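Side-chain contact in Emp46p (Saccharomyces cerevisiae, PDB 2A6V), which serves as a cargo receptor that recognises carbohydrate and is involved in the secretion of glycoproteins: residues F182-R185 with K186-F189. Sequence-based numbering, arbitrary orientation.
Sequences FQTR and KVKF
Thr184 folds its hydroxyl forward onto the backbone N of Lys186, forming an ST turn where edge strand 179-184 of the lectin beta-sandwich ends and the chain turns into the following loop. The bond is 3.0 Å from Thr184 OG1 to Lys186 N and nearly straight, 165° at the hydrogen. It depends on the rotamer: with OG1 opposite its own backbone N (chi1 -179°), the oxygen lies beside the carbonyl carbon and faces the chain ahead. The Lys186 side chain crosses that of Thr184 at about a right angle, with Lys186 CB 3.3 Å from Thr184 OG1 and its CG close behind; beyond CG it runs extended, and its amine leads away from the turn. The other branch of the threonine, CG2, meets Val187 CG2 at 4.1 Å, an ordinary methyl-methyl van der Waals contact. Val187 is buried and also packs on Leu129 in strand 124-131 of the facing sheet, while the backbone of Thr184 is hydrogen-bonded to Leu172 in the neighbouring strand. Arg185 sends its own side chain away to hydrogen-bond the backbone carbonyl oxygen of Asp168 through NH2, but its backbone oxygen is taken by a side chain from just past the turn. Lys188 bends back at its last two torsions to bring the amine there: NZ lies 2.9 Å from Arg185 O, at a C=O...N angle of 156° and somewhat tilted from the carbonyl plane.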
loop_
_atom_site.group_PDB
_atom_site.type_symbol
_atom_site.label_atom_id
_atom_site.label_comp_id
_atom_site.label_asym_id
_atom_site.label_seq_id
_atom_site.Cartn_x
_atom_site.Cartn_y
_atom_site.Cartn_z
ATOM N N PHE A 182 4.560 -9.161 -10.694
ATOM C CA PHE A 182 5.940 -9.000 -11.105
ATOM C C PHE A 182 6.908 -9.593 -10.102
ATOM O O PHE A 182 6.547 -9.860 -8.952
ATOM C CB PHE A 182 6.283 -7.527 -11.361
ATOM C CG PHE A 182 6.246 -6.665 -10.124
ATOM C CD1 PHE A 182 7.346 -6.559 -9.301
ATOM C CD2 PHE A 182 5.120 -5.902 -9.831
ATOM C CE1 PHE A 182 7.304 -5.748 -8.162
ATOM C CE2 PHE A 182 5.078 -5.105 -8.709
ATOM C CZ PHE A 182 6.173 -5.025 -7.885
ATOM N N GLN A 183 8.137 -9.828 -10.552
ATOM C CA GLN A 183 9.250 -10.169 -9.674
ATOM C C GLN A 183 10.431 -9.302 -10.077
ATOM O O GLN A 183 10.547 -8.900 -11.242
ATOM C CB GLN A 183 9.642 -11.654 -9.752
ATOM C CG GLN A 183 8.517 -12.623 -9.468
ATOM C CD GLN A 183 8.998 -14.063 -9.305
ATOM O OE1 GLN A 183 9.821 -14.357 -8.437
ATOM N NE2 GLN A 183 8.464 -14.962 -10.133
ATOM N N THR A 184 11.271 -8.981 -9.115
ATOM C CA THR A 184 12.368 -8.044 -9.342
ATOM C C THR A 184 13.452 -8.246 -8.300
ATOM O O THR A 184 13.199 -8.776 -7.217
ATOM C CB THR A 184 11.847 -6.587 -9.271
ATOM O OG1 THR A 184 12.916 -5.661 -9.520
ATOM C CG2 THR A 184 11.341 -6.230 -7.868
ATOM N N ARG A 185 14.659 -7.797 -8.630
ATOM C CA ARG A 185 15.763 -7.728 -7.677
ATOM C C ARG A 185 16.277 -6.285 -7.532
ATOM O O ARG A 185 17.310 -6.050 -6.916
ATOM C CB ARG A 185 16.871 -8.683 -8.113
ATOM C CG ARG A 185 16.570 -10.117 -7.766
ATOM C CD ARG A 185 17.701 -11.077 -8.023
ATOM N NE ARG A 185 17.487 -12.353 -7.327
ATOM C CZ ARG A 185 16.945 -13.436 -7.859
ATOM N NH1 ARG A 185 16.540 -13.458 -9.123
ATOM N NH2 ARG A 185 16.809 -14.526 -7.125
ATOM N N LYS A 186 15.511 -5.323 -8.051
ATOM C CA LYS A 186 15.897 -3.909 -8.059
ATOM C C LYS A 186 15.680 -3.191 -6.730
ATOM O O LYS A 186 16.309 -2.162 -6.465
ATOM C CB LYS A 186 15.103 -3.156 -9.133
ATOM C CG LYS A 186 15.404 -3.576 -10.556
ATOM C CD LYS A 186 14.845 -2.572 -11.564
ATOM C CE LYS A 186 15.388 -2.841 -12.968
ATOM N NZ LYS A 186 14.758 -1.959 -13.994
ATOM N N VAL A 187 14.747 -3.689 -5.925
ATOM C CA VAL A 187 14.449 -3.083 -4.628
ATOM C C VAL A 187 15.350 -3.753 -3.582
ATOM O O VAL A 187 15.156 -4.920 -3.247
ATOM C CB VAL A 187 12.950 -3.230 -4.247
ATOM C CG1 VAL A 187 12.587 -2.268 -3.118
ATOM C CG2 VAL A 187 12.043 -2.991 -5.449
ATOM N N LYS A 188 16.339 -3.016 -3.083
ATOM C CA LYS A 188 17.309 -3.577 -2.144
ATOM C C LYS A 188 17.348 -2.881 -0.785
ATOM O O LYS A 188 17.903 -3.422 0.161
ATOM C CB LYS A 188 18.708 -3.533 -2.753
ATOM C CG LYS A 188 18.878 -4.438 -3.946
ATOM C CD LYS A 188 20.241 -4.256 -4.587
ATOM C CE LYS A 188 20.169 -4.353 -6.104
ATOM N NZ LYS A 188 20.200 -5.772 -6.545
ATOM N N PHE A 189 16.785 -1.682 -0.671
ATOM C CA PHE A 189 16.975 -0.910 0.556
ATOM C C PHE A 189 16.415 -1.565 1.825
ATOM O O PHE A 189 16.910 -1.302 2.923
ATOM C CB PHE A 189 16.460 0.528 0.391
ATOM C CG PHE A 189 14.967 0.648 0.339
ATOM C CD1 PHE A 189 14.232 0.800 1.500
ATOM C CD2 PHE A 189 14.298 0.646 -0.881
ATOM C CE1 PHE A 189 12.862 0.930 1.450
ATOM C CE2 PHE A 189 12.922 0.761 -0.926
ATOM C CZ PHE A 189 12.211 0.910 0.242
#